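Local structure of putative major capsid protein (Cafeteriavirus-dependent mavirus, 6G44) at residues C[115-120]-C[488-493]; C[240-245]-C[257-262]; C[285-290]-C[477-482]. The protein probably builds the icosahedral shell of a marine virophage, assembling as a trimer of double jelly-roll subunits. One frame throughout, in Å; residues are numbered along the deposited sequence. Where two conformers were deposited one is given.

Interaction 1 (C[115-120]-C[488-493]); sequences NGKTFT and FMDDLT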
ATOM      1  N   ASN C 115      40.297   1.540  -2.146  1.00 12.84           N
ATOM      2  CA  ASN C 115      41.562   1.979  -2.806  1.00 12.90           C
ATOM      3  C   ASN C 115      42.358   3.026  -2.020  1.00 13.45           C
ATOM      4  O   ASN C 115      42.914   3.983  -2.588  1.00 13.61           O
ATOM      5  CB  ASN C 115      41.284   2.397  -4.252  1.00 13.44           C
ATOM      6  CG  ASN C 115      40.816   1.230  -5.105  1.00 13.03           C
ATOM      7  OD1 ASN C 115      40.951   0.066  -4.703  1.00 14.15           O
ATOM      8  ND2 ASN C 115      40.172   1.533  -6.234  1.00 13.66           N
ATOM      9  N   GLY C 116      42.387   2.848  -0.709  1.00 14.01           N
ATOM     10  CA  GLY C 116      43.099   3.750   0.175  1.00 14.38           C
ATOM     11  C   GLY C 116      42.325   4.925   0.748  1.00 15.20           C
ATOM     12  O   GLY C 116      42.835   5.590   1.644  1.00 16.91           O
ATOM     13  N   LYS C 117      41.139   5.234   0.210  1.00 14.44           N
ATOM     14  CA  LYS C 117      40.299   6.309   0.737  1.00 14.71           C
ATOM     15  C   LYS C 117      39.399   5.743   1.804  1.00 14.07           C
ATOM     16  O   LYS C 117      38.707   4.754   1.548  1.00 14.00           O
ATOM     17  CB  LYS C 117      39.449   6.916  -0.374  1.00 14.94           C
ATOM     18  CG  LYS C 117      38.320   7.838   0.100  1.00 17.35           C
ATOM     19  CD  LYS C 117      38.867   9.082   0.768  1.00 19.58           C
ATOM     20  CE  LYS C 117      37.722  10.034   1.073  1.00 22.82           C
ATOM     21  NZ  LYS C 117      38.141  11.219   1.870  1.00 25.20           N
ATOM     22  N   THR C 118      39.432   6.325   3.007  1.00 13.73           N
ATOM     23  CA  THR C 118      38.567   5.849   4.078  1.00 14.02           C
ATOM     24  C   THR C 118      37.345   6.750   4.243  1.00 13.56           C
ATOM     25  O   THR C 118      37.389   7.984   4.059  1.00 15.53           O
ATOM     26  CB  THR C 118      39.305   5.732   5.415  1.00 15.25           C
ATOM     27  OG1 THR C 118      39.756   7.028   5.809  1.00 17.92           O
ATOM     28  CG2 THR C 118      40.498   4.773   5.312  1.00 15.49           C
ATOM     29  N   PHE C 119      36.246   6.079   4.563  1.00 12.57           N
ATOM     30  CA  PHE C 119      34.954   6.723   4.833  1.00 12.88           C
ATOM     31  C   PHE C 119      34.529   6.277   6.226  1.00 12.18           C
ATOM     32  O   PHE C 119      34.365   5.092   6.455  1.00 11.77           O
ATOM     33  CB  PHE C 119      33.902   6.253   3.827  1.00 13.40           C
ATOM     34  CG  PHE C 119      34.267   6.445   2.373  1.00 13.69           C
ATOM     35  CD1 PHE C 119      34.959   5.466   1.676  1.00 14.73           C
ATOM     36  CD2 PHE C 119      33.818   7.566   1.672  1.00 15.99           C
ATOM     37  CE1 PHE C 119      35.261   5.629   0.330  1.00 14.36           C
ATOM     38  CE2 PHE C 119      34.110   7.734   0.317  1.00 16.41           C
ATOM     39  CZ  PHE C 119      34.857   6.767  -0.342  1.00 15.23           C
ATOM     40  N   THR C 120      34.399   7.220   7.153  1.00 12.45           N
ATOM     41  CA  THR C 120      33.973   6.911   8.512  1.00 13.31           C
ATOM     42  C   THR C 120      32.531   7.362   8.699  1.00 12.95           C
ATOM     43  O   THR C 120      32.210   8.497   8.431  1.00 14.24           O
ATOM     44  CB  THR C 120      34.893   7.613   9.544  1.00 14.09           C
ATOM     45  OG1 THR C 120      36.238   7.129   9.351  1.00 15.85           O
ATOM     46  CG2 THR C 120      34.478   7.311  10.964  1.00 15.36           C
ATOM     47  N   PHE C 488      39.655   7.251  -4.992  1.00 14.00           N
ATOM     48  CA  PHE C 488      38.353   7.767  -4.534  1.00 14.19           C
ATOM     49  C   PHE C 488      38.559   9.050  -3.731  1.00 15.10           C
ATOM     50  O   PHE C 488      39.530   9.193  -2.988  1.00 15.02           O
ATOM     51  CB  PHE C 488      37.630   6.736  -3.640  1.00 14.44           C
ATOM     52  CG  PHE C 488      37.001   5.583  -4.383  1.00 14.78           C
ATOM     53  CD1 PHE C 488      37.744   4.487  -4.779  1.00 14.74           C
ATOM     54  CD2 PHE C 488      35.626   5.590  -4.655  1.00 15.53           C
ATOM     55  CE1 PHE C 488      37.161   3.417  -5.446  1.00 15.27           C
ATOM     56  CE2 PHE C 488      35.042   4.519  -5.323  1.00 15.59           C
ATOM     57  CZ  PHE C 488      35.804   3.437  -5.725  1.00 15.44           C
ATOM     58  N   MET C 489      37.574   9.936  -3.825  1.00 15.37           N
ATOM     59  CA  MET C 489      37.504  11.192  -3.067  1.00 16.71           C
ATOM     60  C   MET C 489      36.052  11.384  -2.683  1.00 16.37           C
ATOM     61  O   MET C 489      35.158  10.835  -3.322  1.00 17.28           O
ATOM     62  CB  MET C 489      37.958  12.405  -3.890  1.00 18.96           C
ATOM     63  CG  MET C 489      39.430  12.394  -4.287  1.00 20.95           C
ATOM     64  SD  MET C 489      39.824  13.864  -5.270  1.00 24.42           S
ATOM     65  CE  MET C 489      39.702  15.197  -4.082  1.00 28.22           C
ATOM     66  N   ASP C 490      35.807  12.141  -1.630  1.00 17.13           N
ATOM     67  CA  ASP C 490      34.451  12.633  -1.395  1.00 17.50           C
ATOM     68  C   ASP C 490      34.496  14.095  -1.005  1.00 17.80           C
ATOM     69  O   ASP C 490      35.504  14.575  -0.502  1.00 19.99           O
ATOM     70  CB  ASP C 490      33.665  11.739  -0.418  1.00 19.89           C
ATOM     71  CG  ASP C 490      34.123  11.826   1.001  1.00 23.28           C
ATOM     72  OD1 ASP C 490      35.283  12.177   1.271  1.00 25.06           O
ATOM     73  OD2 ASP C 490      33.260  11.551   1.870  1.00 30.64           O
ATOM     74  N   ASP C 491      33.436  14.826  -1.317  1.00 15.84           N
ATOM     75  CA  ASP C 491      33.383  16.252  -1.012  1.00 16.40           C
ATOM     76  C   ASP C 491      31.942  16.717  -0.977  1.00 15.14           C
ATOM     77  O   ASP C 491      31.105  16.259  -1.758  1.00 14.23           O
ATOM     78  CB  ASP C 491      34.088  17.091  -2.103  1.00 19.22           C
ATOM     79  CG  ASP C 491      35.579  17.155  -1.942  1.00 22.44           C
ATOM     80  OD1 ASP C 491      36.062  17.619  -0.896  1.00 25.62           O
ATOM     81  OD2 ASP C 491      36.260  16.714  -2.881  1.00 26.53           O
ATOM     82  N   LEU C 492      31.704  17.696  -0.124  1.00 14.62           N
ATOM     83  CA  LEU C 492      30.435  18.398  -0.098  1.00 14.85           C
ATOM     84  C   LEU C 492      30.214  19.136  -1.411  1.00 16.10           C
ATOM     85  O   LEU C 492      31.175  19.554  -2.066  1.00 18.23           O
ATOM     86  CB  LEU C 492      30.420  19.401   1.056  1.00 14.67           C
ATOM     87  CG  LEU C 492      30.569  18.857   2.465  1.00 14.76           C
ATOM     88  CD1 LEU C 492      30.555  20.012   3.461  1.00 14.86           C
ATOM     89  CD2 LEU C 492      29.490  17.819   2.808  1.00 15.56           C
ATOM     90  N   THR C 493      28.957  19.275  -1.810  1.00 16.16           N
ATOM     91  CA  THR C 493      28.578  19.989  -3.011  1.00 17.55           C
ATOM     92  C   THR C 493      28.266  21.413  -2.573  1.00 18.53           C
ATOM     93  O   THR C 493      27.157  21.683  -2.091  1.00 22.12           O
ATOM     94  CB  THR C 493      27.344  19.330  -3.678  1.00 17.04           C
ATOM     95  OG1 THR C 493      26.269  19.212  -2.728  1.00 18.55           O
ATOM     96  CG2 THR C 493      27.685  17.953  -4.181  1.00 18.98           C
TER
HETATM   97  O   HOH W   1      41.870   6.538  -3.195  1.00 15.97           O
HETATM   98  O   HOH W   2      38.416  13.106  -0.470  1.00 25.46           O
HETATM   99  O   HOH W   3      35.822  10.308   3.880  1.00 26.34           O
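Phe488 opens the second strand by receiving Asn115 and the start of strand 117-121. The ND2 of Asn115 lies at the edge of the Phe488 ring, in its plane, 3.6 Å from Phe488 CE1, while the amide itself is spent on partners outside the contact: OD1 takes the backbone N of Thr227, and ND2 gives to Gly486 and Asn224 carbonyls. CB of Phe488 also meets CB of Lys117 at 3.7 Å and, more loosely, the end of the Phe119 ring. A water joins Phe488 N to Asn115 O. Past Met489, whose CB points away, Asp490 supplies the charge. With chi1 at 168° and a bend at chi2, the lysine chain passes over the preceding carbonyl and delivers Lys117 NZ to Asp490 OD1 at 3.1 Å, on the syn side but 35° out of the carboxylate plane. The Asp490 carboxylate also lies beside Phe119, its plane 78° from the ring's. A second water links Lys117 NZ to Asp490 N, and a third links Thr118 O to OD1. No direct backbone hydrogen bond joins the strands, so one salt bridge, flanked by waters and an aromatic patch, ties the two jelly-rolls' strands together.

Interaction 2 (C[240-245]-C[257-262]); sequences NMIGIA and FEVDIT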
ATOM      1  N   ASN C 240      20.897  -4.263  21.553  1.00 12.95           N
ATOM      2  CA  ASN C 240      20.811  -3.761  20.194  1.00 12.89           C
ATOM      3  C   ASN C 240      19.922  -4.569  19.281  1.00 12.97           C
ATOM      4  O   ASN C 240      19.311  -3.991  18.375  1.00 14.12           O
ATOM      5  CB  ASN C 240      22.203  -3.566  19.619  1.00 13.03           C
ATOM      6  CG  ASN C 240      22.909  -2.391  20.261  1.00 13.65           C
ATOM      7  OD1 ASN C 240      22.270  -1.465  20.756  1.00 14.83           O
ATOM      8  ND2 ASN C 240      24.233  -2.415  20.244  1.00 13.64           N
ATOM      9  N   MET C 241      19.794  -5.854  19.522  1.00 11.95           N
ATOM     10  CA  MET C 241      19.129  -6.783  18.582  1.00 12.45           C
ATOM     11  C   MET C 241      17.792  -7.339  19.036  1.00 12.00           C
ATOM     12  O   MET C 241      16.937  -7.542  18.206  1.00 12.32           O
ATOM     13  CB  MET C 241      20.041  -7.974  18.245  1.00 12.39           C
ATOM     14  CG  MET C 241      21.347  -7.568  17.618  1.00 12.97           C
ATOM     15  SD  MET C 241      22.261  -8.951  16.939  1.00 14.23           S
ATOM     16  CE  MET C 241      22.547  -9.921  18.400  1.00 13.19           C
ATOM     17  N   ILE C 242      17.646  -7.699  20.313  1.00 11.38           N
ATOM     18  CA  ILE C 242      16.576  -8.531  20.794  1.00 11.73           C
ATOM     19  C   ILE C 242      15.417  -7.715  21.353  1.00 11.47           C
ATOM     20  O   ILE C 242      15.593  -6.817  22.156  1.00 11.72           O
ATOM     21  CB  ILE C 242      17.121  -9.509  21.883  1.00 12.64           C
ATOM     22  CG1 ILE C 242      18.290 -10.337  21.310  1.00 13.01           C
ATOM     23  CG2 ILE C 242      16.017 -10.395  22.456  1.00 13.01           C
ATOM     24  CD1 ILE C 242      17.905 -11.332  20.224  1.00 14.01           C
ATOM     25  N   GLY C 243      14.228  -8.041  20.872  1.00 10.77           N
ATOM     26  CA  GLY C 243      12.992  -7.506  21.413  1.00 11.52           C
ATOM     27  C   GLY C 243      12.137  -8.500  22.153  1.00 10.75           C
ATOM     28  O   GLY C 243      11.947  -9.634  21.696  1.00 11.03           O
ATOM     29  N   ILE C 244      11.626  -8.071  23.320  1.00 11.58           N
ATOM     30  CA  ILE C 244      10.763  -8.888  24.178  1.00 11.71           C
ATOM     31  C   ILE C 244       9.576  -8.024  24.561  1.00 11.27           C
ATOM     32  O   ILE C 244       9.752  -6.931  25.079  1.00 11.74           O
ATOM     33  CB  ILE C 244      11.498  -9.409  25.450  1.00 12.49           C
ATOM     34  CG1 ILE C 244      12.757 -10.197  25.051  1.00 12.86           C
ATOM     35  CG2 ILE C 244      10.547 -10.275  26.245  1.00 12.68           C
ATOM     36  CD1 ILE C 244      13.665 -10.568  26.207  1.00 13.21           C
ATOM     37  N   ALA C 245       8.371  -8.515  24.264  1.00 11.31           N
ATOM     38  CA  ALA C 245       7.138  -7.822  24.629  1.00 12.01           C
ATOM     39  C   ALA C 245       7.096  -7.500  26.126  1.00 12.69           C
ATOM     40  O   ALA C 245       7.584  -8.268  26.969  1.00 13.11           O
ATOM     41  CB  ALA C 245       5.928  -8.633  24.246  1.00 12.05           C
ATOM     42  N   PHE C 257      14.889  -9.355  31.959  1.00 18.69           N
ATOM     43  CA  PHE C 257      15.416 -10.566  31.367  1.00 17.50           C
ATOM     44  C   PHE C 257      16.917 -10.461  31.267  1.00 17.95           C
ATOM     45  O   PHE C 257      17.448  -9.378  31.198  1.00 18.19           O
ATOM     46  CB  PHE C 257      14.762 -10.781  29.995  1.00 16.58           C
ATOM     47  CG  PHE C 257      13.275 -10.827  30.085  1.00 16.21           C
ATOM     48  CD1 PHE C 257      12.633 -11.983  30.536  1.00 16.57           C
ATOM     49  CD2 PHE C 257      12.503  -9.695  29.830  1.00 17.12           C
ATOM     50  CE1 PHE C 257      11.262 -12.020  30.686  1.00 17.31           C
ATOM     51  CE2 PHE C 257      11.121  -9.730  30.004  1.00 16.54           C
ATOM     52  CZ  PHE C 257      10.511 -10.891  30.428  1.00 16.94           C
ATOM     53  N   GLU C 258      17.582 -11.608  31.297  1.00 17.33           N
ATOM     54  CA  GLU C 258      19.024 -11.684  31.073  1.00 19.28           C
ATOM     55  C   GLU C 258      19.200 -12.454  29.786  1.00 17.11           C
ATOM     56  O   GLU C 258      18.673 -13.551  29.653  1.00 17.41           O
ATOM     57  CB  GLU C 258      19.667 -12.441  32.233  1.00 22.37           C
ATOM     58  CG  GLU C 258      21.165 -12.660  32.117  1.00 26.68           C
ATOM     59  CD  GLU C 258      21.758 -13.459  33.274  1.00 31.93           C
ATOM     60  OE1 GLU C 258      21.129 -13.576  34.346  1.00 39.00           O
ATOM     61  OE2 GLU C 258      22.874 -13.982  33.097  1.00 37.25           O
ATOM     62  N   VAL C 259      19.911 -11.860  28.830  1.00 15.66           N
ATOM     63  CA  VAL C 259      20.040 -12.443  27.494  1.00 15.17           C
ATOM     64  C   VAL C 259      21.505 -12.534  27.161  1.00 14.49           C
ATOM     65  O   VAL C 259      22.266 -11.590  27.425  1.00 15.20           O
ATOM     66  CB  VAL C 259      19.294 -11.584  26.446  1.00 15.42           C
ATOM     67  CG1 VAL C 259      19.422 -12.210  25.071  1.00 15.61           C
ATOM     68  CG2 VAL C 259      17.834 -11.415  26.851  1.00 16.10           C
ATOM     69  N   ASP C 260      21.909 -13.675  26.608  1.00 15.53           N
ATOM     70  CA  ASP C 260      23.293 -13.948  26.188  0.50 15.77           C
ATOM     71  C   ASP C 260      23.343 -14.331  24.715  1.00 15.35           C
ATOM     72  O   ASP C 260      22.535 -15.147  24.315  1.00 15.18           O
ATOM     73  CB  ASP C 260      23.838 -15.128  26.998  0.50 16.28           C
ATOM     74  CG  ASP C 260      23.993 -14.806  28.472  0.50 17.90           C
ATOM     75  OD1 ASP C 260      24.495 -13.714  28.785  0.50 18.80           O
ATOM     76  OD2 ASP C 260      23.631 -15.651  29.304  0.50 20.98           O
ATOM     77  N   ILE C 261      24.335 -13.838  23.978  1.00 14.43           N
ATOM     78  CA  ILE C 261      24.592 -14.201  22.579  1.00 14.55           C
ATOM     79  C   ILE C 261      25.774 -15.158  22.530  1.00 14.58           C
ATOM     80  O   ILE C 261      26.822 -14.900  23.156  1.00 15.33           O
ATOM     81  CB  ILE C 261      24.920 -12.949  21.745  1.00 14.83           C
ATOM     82  CG1 ILE C 261      23.803 -11.886  21.883  1.00 14.83           C
ATOM     83  CG2 ILE C 261      25.212 -13.275  20.273  1.00 15.29           C
ATOM     84  CD1 ILE C 261      22.436 -12.291  21.340  1.00 15.06           C
ATOM     85  N   THR C 262      25.589 -16.243  21.803  1.00 13.79           N
ATOM     86  CA  THR C 262      26.655 -17.211  21.553  1.00 14.53           C
ATOM     87  C   THR C 262      26.656 -17.620  20.100  1.00 14.70           C
ATOM     88  O   THR C 262      25.662 -17.444  19.378  1.00 14.81           O
ATOM     89  CB  THR C 262      26.520 -18.458  22.454  1.00 15.44           C
ATOM     90  OG1 THR C 262      25.297 -19.162  22.181  1.00 16.51           O
ATOM     91  CG2 THR C 262      26.600 -18.073  23.931  1.00 16.99           C
TER
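Ile244 has CG1 anti to its carbonyl carbon (chi1 -56°) and CD1 extended beyond it, and this sends two separate methyls to Phe257. The CG2 branch of Ile244 sits over one face of the Phe257 ring as a CH-pi contact, 4.3 Å from the centroid and 28° off the normal, with CE2 as its nearest ring atom. Ile244 CD1 reaches the other end of the same side chain, 3.9 Å from Phe257 CG. The same CD1 of Ile244 also touches CG2 of Val259 at 4.3 Å. Thus one isoleucine fills the angle between the aromatic ring and the next inward-facing residue of the strand.

Over the whole contact the chains run in roughly opposite directions, 151° apart. It thins at Ile242, whose CG1 approaches CG1 of Val259 at 4.4 Å, and closes again where the last residue of the helix, Met241, bends at its last torsion to bring its CE to CD1 of Ile261, 3.8 Å away. Phe257, Val259 and Ile261 alternate with Glu258 and Asp260 along their strand.

The 242-244 strand pairs through its backbone with strand 96-98, whereas the CA atoms of Ile242 and Val259 stay 8.5 Å apart. This is therefore layer-on-layer packing: Phe79 and Ile83 of strand 74-84 extend the same apolar layer beneath Met241 and Ile244. With no hydrogen bond crossing between the segments, their cohesion rests on burial of apolar groups and on van der Waals fit, with one CH-pi contact, Ile244 on Phe257.

Interaction 3 (C[285-290]-C[477-482]); sequences TIIYNT and DNLTYS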
ATOM      1  N   THR C 285      35.277   8.890 -14.708  1.00 16.01           N
ATOM      2  CA  THR C 285      34.936   9.353 -13.373  1.00 16.04           C
ATOM      3  C   THR C 285      33.475   9.095 -13.080  1.00 15.72           C
ATOM      4  O   THR C 285      32.607   9.638 -13.765  1.00 17.89           O
ATOM      5  CB  THR C 285      35.262  10.845 -13.198  1.00 16.74           C
ATOM      6  OG1 THR C 285      36.660  11.032 -13.433  1.00 17.37           O
ATOM      7  CG2 THR C 285      34.958  11.324 -11.795  1.00 17.65           C
ATOM      8  N   ILE C 286      33.220   8.269 -12.067  1.00 14.15           N
ATOM      9  CA  ILE C 286      31.845   7.878 -11.689  1.00 13.93           C
ATOM     10  C   ILE C 286      31.514   8.617 -10.398  1.00 13.16           C
ATOM     11  O   ILE C 286      32.319   8.680  -9.477  1.00 13.67           O
ATOM     12  CB  ILE C 286      31.702   6.349 -11.502  1.00 13.87           C
ATOM     13  CG1 ILE C 286      32.152   5.603 -12.773  1.00 14.68           C
ATOM     14  CG2 ILE C 286      30.256   5.992 -11.159  1.00 14.28           C
ATOM     15  CD1 ILE C 286      32.379   4.127 -12.571  1.00 15.31           C
ATOM     16  N   ILE C 287      30.292   9.132 -10.333  1.00 13.27           N
ATOM     17  CA  ILE C 287      29.807   9.944  -9.185  1.00 13.97           C
ATOM     18  C   ILE C 287      28.738   9.149  -8.400  1.00 13.18           C
ATOM     19  O   ILE C 287      27.859   8.517  -9.003  1.00 13.85           O
ATOM     20  CB  ILE C 287      29.204  11.255  -9.695  1.00 14.26           C
ATOM     21  CG1 ILE C 287      30.275  12.053 -10.453  1.00 14.83           C
ATOM     22  CG2 ILE C 287      28.620  12.068  -8.547  1.00 15.02           C
ATOM     23  CD1 ILE C 287      29.786  13.283 -11.176  1.00 15.97           C
ATOM     24  N   TYR C 288      28.856   9.138  -7.068  1.00 12.72           N
ATOM     25  CA  TYR C 288      27.907   8.446  -6.153  1.00 13.06           C
ATOM     26  C   TYR C 288      27.356   9.456  -5.162  1.00 12.88           C
ATOM     27  O   TYR C 288      28.085  10.247  -4.585  1.00 12.50           O
ATOM     28  CB  TYR C 288      28.596   7.341  -5.355  1.00 12.85           C
ATOM     29  CG  TYR C 288      29.215   6.281  -6.228  1.00 12.39           C
ATOM     30  CD1 TYR C 288      30.440   6.518  -6.829  1.00 12.66           C
ATOM     31  CD2 TYR C 288      28.581   5.065  -6.467  1.00 12.75           C
ATOM     32  CE1 TYR C 288      31.008   5.570  -7.664  1.00 12.56           C
ATOM     33  CE2 TYR C 288      29.136   4.108  -7.310  1.00 12.81           C
ATOM     34  CZ  TYR C 288      30.347   4.392  -7.911  1.00 12.61           C
ATOM     35  OH  TYR C 288      30.922   3.470  -8.742  1.00 13.09           O
ATOM     36  N   ASN C 289      26.041   9.383  -4.956  1.00 13.69           N
ATOM     37  CA  ASN C 289      25.367  10.192  -3.948  1.00 13.96           C
ATOM     38  C   ASN C 289      25.595   9.501  -2.595  1.00 13.48           C
ATOM     39  O   ASN C 289      25.224   8.345  -2.412  1.00 13.37           O
ATOM     40  CB  ASN C 289      23.860  10.249  -4.285  1.00 15.40           C
ATOM     41  CG  ASN C 289      23.142  11.385  -3.588  1.00 19.26           C
ATOM     42  OD1 ASN C 289      23.670  12.015  -2.717  1.00 21.82           O
ATOM     43  ND2 ASN C 289      21.948  11.696  -4.066  1.00 24.01           N
ATOM     44  N   THR C 290      26.271  10.188  -1.677  1.00 13.40           N
ATOM     45  CA  THR C 290      26.683   9.615  -0.398  1.00 13.99           C
ATOM     46  C   THR C 290      26.457  10.644   0.710  1.00 14.57           C
ATOM     47  O   THR C 290      27.410  11.217   1.236  1.00 13.96           O
ATOM     48  CB  THR C 290      28.166   9.139  -0.439  1.00 13.73           C
ATOM     49  OG1 THR C 290      28.993  10.236  -0.824  1.00 13.47           O
ATOM     50  CG2 THR C 290      28.321   8.008  -1.412  1.00 14.33           C
ATOM     51  N   ASP C 477      24.364  17.286   1.560  1.00 14.23           N
ATOM     52  CA  ASP C 477      24.583  16.720   0.228  1.00 15.19           C
ATOM     53  C   ASP C 477      26.104  16.551   0.054  1.00 15.07           C
ATOM     54  O   ASP C 477      26.889  17.464   0.320  1.00 15.63           O
ATOM     55  CB  ASP C 477      24.002  17.630  -0.841  1.00 15.52           C
ATOM     56  CG  ASP C 477      22.469  17.795  -0.726  1.00 16.26           C
ATOM     57  OD1 ASP C 477      21.797  16.963  -0.092  1.00 18.80           O
ATOM     58  OD2 ASP C 477      21.944  18.735  -1.308  1.00 16.19           O
ATOM     59  N   ASN C 478      26.498  15.361  -0.373  1.00 14.29           N
ATOM     60  CA  ASN C 478      27.891  14.943  -0.355  1.00 14.54           C
ATOM     61  C   ASN C 478      28.049  13.882  -1.422  1.00 14.00           C
ATOM     62  O   ASN C 478      27.242  12.952  -1.518  1.00 13.94           O
ATOM     63  CB  ASN C 478      28.221  14.409   1.013  1.00 14.90           C
ATOM     64  CG  ASN C 478      29.668  14.043   1.170  1.00 15.97           C
ATOM     65  OD1 ASN C 478      30.532  14.893   1.023  1.00 17.49           O
ATOM     66  ND2 ASN C 478      29.934  12.796   1.517  1.00 16.74           N
ATOM     67  N   LEU C 479      29.092  14.021  -2.239  1.00 13.73           N
ATOM     68  CA  LEU C 479      29.316  13.093  -3.343  1.00 14.15           C
ATOM     69  C   LEU C 479      30.640  12.390  -3.197  1.00 13.75           C
ATOM     70  O   LEU C 479      31.604  12.982  -2.712  1.00 15.19           O
ATOM     71  CB  LEU C 479      29.326  13.810  -4.664  1.00 14.79           C
ATOM     72  CG  LEU C 479      28.067  14.541  -5.102  1.00 17.47           C
ATOM     73  CD1 LEU C 479      28.219  15.071  -6.527  1.00 18.32           C
ATOM     74  CD2 LEU C 479      26.789  13.754  -4.939  1.00 18.09           C
ATOM     75  N   THR C 480      30.660  11.127  -3.612  1.00 13.11           N
ATOM     76  CA  THR C 480      31.884  10.339  -3.718  1.00 13.35           C
ATOM     77  C   THR C 480      32.222  10.204  -5.207  1.00 13.38           C
ATOM     78  O   THR C 480      31.359   9.952  -6.064  1.00 13.18           O
ATOM     79  CB  THR C 480      31.686   8.984  -3.028  1.00 13.49           C
ATOM     80  OG1 THR C 480      31.515   9.226  -1.624  1.00 13.94           O
ATOM     81  CG2 THR C 480      32.906   8.062  -3.236  1.00 13.82           C
ATOM     82  N   TYR C 481      33.516  10.378  -5.515  1.00 13.92           N
ATOM     83  CA  TYR C 481      34.023  10.345  -6.890  1.00 14.31           C
ATOM     84  C   TYR C 481      34.997   9.187  -7.039  1.00 14.51           C
ATOM     85  O   TYR C 481      35.931   9.033  -6.236  1.00 14.96           O
ATOM     86  CB  TYR C 481      34.738  11.647  -7.237  1.00 14.58           C
ATOM     87  CG  TYR C 481      33.880  12.867  -7.077  1.00 14.87           C
ATOM     88  CD1 TYR C 481      33.791  13.511  -5.851  1.00 15.62           C
ATOM     89  CD2 TYR C 481      33.126  13.355  -8.137  1.00 15.42           C
ATOM     90  CE1 TYR C 481      32.987  14.630  -5.693  1.00 15.76           C
ATOM     91  CE2 TYR C 481      32.320  14.458  -7.977  1.00 16.41           C
ATOM     92  CZ  TYR C 481      32.259  15.090  -6.754  1.00 16.33           C
ATOM     93  OH  TYR C 481      31.451  16.204  -6.643  1.00 18.04           O
ATOM     94  N   SER C 482      34.751   8.368  -8.055  1.00 14.50           N
ATOM     95  CA  SER C 482      35.603   7.231  -8.389  1.00 14.14           C
ATOM     96  C   SER C 482      36.352   7.576  -9.675  1.00 14.00           C
ATOM     97  O   SER C 482      35.731   7.648 -10.728  1.00 14.43           O
ATOM     98  CB  SER C 482      34.735   5.993  -8.601  1.00 13.98           C
ATOM     99  OG  SER C 482      35.497   4.902  -9.124  1.00 14.61           O
TER
HETATM  100  O   HOH W   4      33.598   2.882  -8.304  1.00 14.79           O
HETATM  101  O   HOH W   5      24.123  13.578  -0.731  1.00 23.41           O
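Thr290 and Thr480 mark the tight end of this antiparallel ladder, their hydroxyls sharing a hydrogen bond of 2.8 Å between the two OG1 atoms. Thr290 holds OG1 between its backbone N and carbonyl carbon (chi1 56°), which turns the oxygen to its partner and leaves CG2 against Thr480 too. Beside it, Asn478 ND2 donates to Thr290 O at 3.0 Å, the acceptor lying close to the amide plane, while Asn478 O takes Thr290 N. Four further backbone bonds continue the ladder through the hydrogen-bonded pairs Tyr288-Thr480 and Ile286-Ser482. On the other face, CG2 of Ile287 meets Leu479 CD1 at 3.6 Å and CG1 lies alongside the Tyr481 ring.

A water bridges the buried hydroxyls of Tyr288, also bonded to Pro221 O, and Ser482, also bonded to Arg223 NH2. The looser side is at partly exposed Asn289, where another water joins OD1 to Asn478 N. Main-chain bonds thus fix the register of strands 286-305 and 464-482, neighbours in a sheet consistent with the second jelly-roll, while the face with Ile287, Leu479 and Tyr481 also takes packing from both neighbouring subunits.

Overall arrangement
Followed from the N terminus, the chain first lays down 115-120, which waits until 488-493 for its partner, so interaction 1 closes the longest loop and encloses the other two. Interaction 2 closes early, a short excursion between 245 and 257 within the first jelly-roll, before interaction 3 opens at 285-290 and shuts at 477-482 across the second; these two stand in series and do not cross. Interactions 1 and 3 share a sheet: strand 488-492 returns beside 464-482, joined by backbone bonds, while its side chains pack against strand 117-121 of another sheet. Interaction 2, about 17 Å from interaction 1 between nearest atoms, reaches that same large sheet through strand 258-273.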